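Local coordinates for protein 2-Cys Peroxiredoxin (Plasmodium vivax SaI-1, PDB 2I81) that probably reduces hydrogen peroxide and organic hydroperoxides through a reactive cysteine, as a typical 2-Cys peroxiredoxin of the malaria parasite Plasmodium vivax, at residues A74-R85 / V168-Q179. Numbering follows the deposited sequence.
Sequences ALDKALDAFHER and VDEILRIIDAIQ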
loop_
_atom_site.group_PDB
_atom_site.type_symbol
_atom_site.label_atom_id
_atom_site.label_comp_id
_atom_site.label_asym_id
_atom_site.label_seq_id
_atom_site.Cartn_x
_atom_site.Cartn_y
_atom_site.Cartn_z
ATOM N N ALA A 74 36.316 -37.188 -4.468
ATOM C CA ALA A 74 36.128 -37.646 -5.845
ATOM C C ALA A 74 36.398 -36.547 -6.874
ATOM O O ALA A 74 36.983 -36.813 -7.926
ATOM C CB ALA A 74 34.737 -38.226 -6.039
ATOM N N LEU A 75 35.975 -35.322 -6.567
ATOM C CA LEU A 75 36.196 -34.184 -7.460
ATOM C C LEU A 75 37.656 -33.736 -7.470
ATOM O O LEU A 75 38.168 -33.307 -8.510
ATOM C CB LEU A 75 35.276 -33.014 -7.092
ATOM C CG LEU A 75 33.790 -33.162 -7.440
ATOM C CD1 LEU A 75 32.938 -32.265 -6.555
ATOM C CD2 LEU A 75 33.519 -32.886 -8.917
ATOM N N ASP A 76 38.318 -33.837 -6.316
ATOM C CA ASP A 76 39.722 -33.451 -6.200
ATOM C C ASP A 76 40.647 -34.427 -6.930
ATOM O O ASP A 76 41.671 -34.017 -7.482
ATOM C CB ASP A 76 40.140 -33.314 -4.734
ATOM C CG ASP A 76 41.376 -32.449 -4.562
ATOM O OD1 ASP A 76 42.363 -32.934 -3.969
ATOM O OD2 ASP A 76 41.366 -31.288 -5.029
ATOM N N LYS A 77 40.284 -35.711 -6.923
ATOM C CA LYS A 77 41.013 -36.728 -7.683
ATOM C C LYS A 77 40.966 -36.453 -9.187
ATOM O O LYS A 77 41.917 -36.759 -9.910
ATOM C CB LYS A 77 40.454 -38.122 -7.395
ATOM C CG LYS A 77 41.045 -38.798 -6.169
ATOM C CD LYS A 77 40.358 -40.130 -5.898
ATOM C CE LYS A 77 41.292 -41.116 -5.201
ATOM N NZ LYS A 77 41.690 -40.674 -3.826
ATOM N N ALA A 78 39.858 -35.872 -9.645
ATOM C CA ALA A 78 39.664 -35.569 -11.062
ATOM C C ALA A 78 40.057 -34.131 -11.407
ATOM O O ALA A 78 39.699 -33.623 -12.473
ATOM C CB ALA A 78 38.215 -35.843 -11.462
ATOM N N LEU A 79 40.807 -33.492 -10.509
ATOM C CA LEU A 79 41.191 -32.085 -10.654
ATOM C C LEU A 79 41.889 -31.788 -11.982
ATOM O O LEU A 79 41.639 -30.749 -12.595
ATOM C CB LEU A 79 42.093 -31.642 -9.496
ATOM C CG LEU A 79 41.856 -30.300 -8.786
ATOM C CD1 LEU A 79 43.189 -29.726 -8.340
ATOM C CD2 LEU A 79 41.103 -29.267 -9.630
ATOM N N ASP A 80 42.761 -32.696 -12.417
ATOM C CA ASP A 80 43.505 -32.507 -13.663
ATOM C C ASP A 80 42.601 -32.544 -14.897
ATOM O O ASP A 80 42.882 -31.866 -15.894
ATOM C CB ASP A 80 44.643 -33.525 -13.778
ATOM C CG ASP A 80 45.763 -33.262 -12.783
ATOM O OD1 ASP A 80 46.078 -32.080 -12.521
ATOM O OD2 ASP A 80 46.336 -34.243 -12.264
ATOM N N ALA A 81 41.526 -33.333 -14.825
ATOM C CA ALA A 81 40.515 -33.352 -15.879
ATOM C C ALA A 81 39.816 -31.994 -15.984
ATOM O O ALA A 81 39.411 -31.586 -17.073
ATOM C CB ALA A 81 39.505 -34.463 -15.639
ATOM N N PHE A 82 39.690 -31.301 -14.852
ATOM C CA PHE A 82 39.114 -29.953 -14.823
ATOM C C PHE A 82 40.088 -28.882 -15.310
ATOM O O PHE A 82 39.671 -27.913 -15.948
ATOM C CB PHE A 82 38.620 -29.589 -13.421
ATOM C CG PHE A 82 37.460 -30.415 -12.946
ATOM C CD1 PHE A 82 37.631 -31.329 -11.917
ATOM C CD2 PHE A 82 36.197 -30.275 -13.516
ATOM C CE1 PHE A 82 36.568 -32.099 -11.462
ATOM C CE2 PHE A 82 35.127 -31.038 -13.069
ATOM C CZ PHE A 82 35.314 -31.952 -12.039
ATOM N N HIS A 83 41.375 -29.046 -14.994
ATOM C CA HIS A 83 42.407 -28.115 -15.459
ATOM C C HIS A 83 42.534 -28.141 -16.977
ATOM O O HIS A 83 42.706 -27.095 -17.609
ATOM C CB HIS A 83 43.769 -28.413 -14.823
ATOM C CG HIS A 83 43.851 -28.077 -13.367
ATOM N ND1 HIS A 83 43.128 -27.050 -12.795
ATOM C CD2 HIS A 83 44.589 -28.617 -12.371
ATOM C CE1 HIS A 83 43.408 -26.985 -11.506
ATOM N NE2 HIS A 83 44.292 -27.923 -11.223
ATOM N N GLU A 84 42.450 -29.342 -17.547
ATOM C CA GLU A 84 42.461 -29.535 -18.996
ATOM C C GLU A 84 41.352 -28.751 -19.684
ATOM O O GLU A 84 41.547 -28.211 -20.775
ATOM C CB GLU A 84 42.299 -31.015 -19.342
ATOM C CG GLU A 84 43.566 -31.834 -19.225
ATOM C CD GLU A 84 43.566 -33.022 -20.169
ATOM O OE1 GLU A 84 44.457 -33.079 -21.043
ATOM O OE2 GLU A 84 42.674 -33.892 -20.049
ATOM N N ARG A 85 40.192 -28.697 -19.034
ATOM C CA ARG A 85 39.007 -28.073 -19.610
ATOM C C ARG A 85 38.890 -26.594 -19.242
ATOM O O ARG A 85 37.866 -25.960 -19.510
ATOM C CB ARG A 85 37.754 -28.857 -19.201
ATOM C CG ARG A 85 37.441 -30.032 -20.125
ATOM C CD ARG A 85 36.764 -31.182 -19.388
ATOM N NE ARG A 85 37.721 -32.203 -18.960
ATOM C CZ ARG A 85 37.868 -33.396 -19.534
ATOM N NH1 ARG A 85 37.113 -33.748 -20.569
ATOM N NH2 ARG A 85 38.770 -34.248 -19.064
ATOM N N VAL A 168 30.869 -37.427 -11.111
ATOM C CA VAL A 168 31.891 -36.575 -11.719
ATOM C C VAL A 168 32.035 -36.816 -13.230
ATOM O O VAL A 168 32.306 -35.877 -13.981
ATOM C CB VAL A 168 33.264 -36.631 -10.959
ATOM C CG1 VAL A 168 33.726 -38.087 -10.757
ATOM C CG2 VAL A 168 34.348 -35.814 -11.708
ATOM N N ASP A 169 31.841 -38.059 -13.676
ATOM C CA ASP A 169 31.862 -38.367 -15.112
ATOM C C ASP A 169 30.796 -37.560 -15.850
ATOM O O ASP A 169 30.999 -37.152 -17.001
ATOM C CB ASP A 169 31.646 -39.863 -15.369
ATOM C CG ASP A 169 32.738 -40.726 -14.760
ATOM O OD1 ASP A 169 33.923 -40.542 -15.114
ATOM O OD2 ASP A 169 32.407 -41.603 -13.933
ATOM N N GLU A 170 29.671 -37.325 -15.171
ATOM C CA GLU A 170 28.558 -36.582 -15.754
ATOM C C GLU A 170 28.795 -35.080 -15.925
ATOM O O GLU A 170 28.509 -34.555 -17.000
ATOM C CB GLU A 170 27.237 -36.867 -15.030
ATOM C CG GLU A 170 26.013 -36.192 -15.671
ATOM C CD GLU A 170 25.786 -36.571 -17.137
ATOM O OE1 GLU A 170 25.240 -35.719 -17.878
ATOM O OE2 GLU A 170 26.142 -37.704 -17.551
ATOM N N ILE A 171 29.310 -34.372 -14.934
ATOM C CA ILE A 171 29.598 -32.958 -15.165
ATOM C C ILE A 171 30.688 -32.741 -16.140
ATOM O O ILE A 171 30.723 -31.751 -16.796
ATOM C CB ILE A 171 29.952 -32.055 -13.940
ATOM C CG1 ILE A 171 30.353 -32.801 -12.724
ATOM C CG2 ILE A 171 29.080 -30.835 -13.818
ATOM C CD1 ILE A 171 31.732 -32.818 -12.534
ATOM N N LEU A 172 31.618 -33.652 -16.178
ATOM C CA LEU A 172 32.647 -33.596 -17.154
ATOM C C LEU A 172 32.131 -33.749 -18.563
ATOM O O LEU A 172 32.519 -33.023 -19.419
ATOM C CB LEU A 172 33.701 -34.621 -16.836
ATOM C CG LEU A 172 35.051 -34.326 -16.216
ATOM C CD1 LEU A 172 35.413 -32.962 -15.904
ATOM C CD2 LEU A 172 35.293 -35.204 -15.108
ATOM N N ARG A 173 31.226 -34.684 -18.771
ATOM C CA ARG A 173 30.532 -34.857 -20.049
ATOM C C ARG A 173 29.753 -33.592 -20.411
ATOM O O ARG A 173 29.747 -33.168 -21.570
ATOM C CB ARG A 173 29.589 -36.063 -19.997
ATOM C CG ARG A 173 28.987 -36.442 -21.348
ATOM C CD ARG A 173 27.789 -37.378 -21.211
ATOM N NE ARG A 173 26.609 -36.710 -20.658
ATOM C CZ ARG A 173 25.715 -36.023 -21.370
ATOM N NH1 ARG A 173 25.848 -35.894 -22.686
ATOM N NH2 ARG A 173 24.682 -35.460 -20.759
ATOM N N ILE A 174 29.100 -33.003 -19.407
ATOM C CA ILE A 174 28.367 -31.743 -19.557
ATOM C C ILE A 174 29.305 -30.617 -19.999
ATOM O O ILE A 174 28.998 -29.881 -20.940
ATOM C CB ILE A 174 27.620 -31.355 -18.240
ATOM C CG1 ILE A 174 26.482 -32.343 -17.929
ATOM C CG2 ILE A 174 27.100 -29.918 -18.290
ATOM C CD1 ILE A 174 25.369 -32.429 -18.980
ATOM N N ILE A 175 30.448 -30.503 -19.318
ATOM C CA ILE A 175 31.488 -29.528 -19.660
ATOM C C ILE A 175 31.970 -29.740 -21.096
ATOM O O ILE A 175 32.107 -28.780 -21.857
ATOM C CB ILE A 175 32.697 -29.593 -18.678
ATOM C CG1 ILE A 175 32.270 -29.190 -17.262
ATOM C CG2 ILE A 175 33.836 -28.684 -19.146
ATOM C CD1 ILE A 175 33.220 -29.652 -16.165
ATOM N N ASP A 176 32.206 -31.001 -21.457
ATOM C CA ASP A 176 32.622 -31.365 -22.810
ATOM C C ASP A 176 31.585 -30.976 -23.863
ATOM O O ASP A 176 31.945 -30.488 -24.935
ATOM C CB ASP A 176 32.930 -32.864 -22.899
ATOM C CG ASP A 176 34.268 -33.229 -22.275
ATOM O OD1 ASP A 176 35.122 -32.333 -22.097
ATOM O OD2 ASP A 176 34.471 -34.423 -21.968
ATOM N N ALA A 177 30.307 -31.192 -23.550
ATOM C CA ALA A 177 29.210 -30.876 -24.467
ATOM C C ALA A 177 29.052 -29.373 -24.694
ATOM O O ALA A 177 28.826 -28.931 -25.824
ATOM C CB ALA A 177 27.904 -31.484 -23.966
ATOM N N ILE A 178 29.173 -28.601 -23.615
ATOM C CA ILE A 178 29.073 -27.140 -23.668
ATOM C C ILE A 178 30.231 -26.535 -24.458
ATOM O O ILE A 178 30.028 -25.649 -25.294
ATOM C CB ILE A 178 28.997 -26.521 -22.245
ATOM C CG1 ILE A 178 27.672 -26.903 -21.580
ATOM C CG2 ILE A 178 29.129 -24.992 -22.295
ATOM C CD1 ILE A 178 27.667 -26.793 -20.083
ATOM N N GLN A 179 31.439 -27.030 -24.197
ATOM C CA GLN A 179 32.638 -26.551 -24.879
ATOM C C GLN A 179 32.664 -26.963 -26.350
ATOM O O GLN A 179 33.229 -26.252 -27.187
ATOM C CB GLN A 179 33.901 -27.014 -24.147
ATOM C CG GLN A 179 34.084 -26.334 -22.794
ATOM C CD GLN A 179 35.313 -26.800 -22.036
ATOM O OE1 GLN A 179 35.866 -27.868 -22.305
ATOM N NE2 GLN A 179 35.743 -25.996 -21.072
#
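Gln179 NE2 donates a hydrogen bond to Arg85 O (2.6 Å). It arrives in the carbonyl plane on a lone pair. The Gln179 chain runs extended beyond CG, and this carries its amide across to the Arg85 backbone. The Arg85 side chain bends at chi2 and chi3 (-96°), turning its guanidinium between two acceptors. Arg85 NE binds Ala81 O, one turn back, at 2.6 Å and nearly straight (172°). Arg85 NH1 reaches the syn lone pair of Asp176 OD1 in a 2.9 Å salt bridge, in the guanidinium plane. Leu172 CD1 lies over one guanidinium face. Helices 79-84 and 168-179 run almost parallel, 7° apart, and pack on the central sheet of the thioredoxin-like peroxiredoxin fold. Leu75, Phe82, Ile171 and Ile175 meet strands 54-59 and 87-93. Phe82 is a knob in a hole made by Val168, Ile171, Leu172 and Ile175. Ile171 CD1 (3.7 Å from Phe82 CZ) and Ile175 CD1 touch the ring edge near its plane. Leu172 CD1 comes obliquely to Phe82 CE2. Further toward the start of helix 168-184, Val168 CG2 touches both Ala78 CB (3.9 Å) and Leu75 CD2. Here a second subunit packs close, with its Asn191 on Val168 and its Ala190 on Ala74.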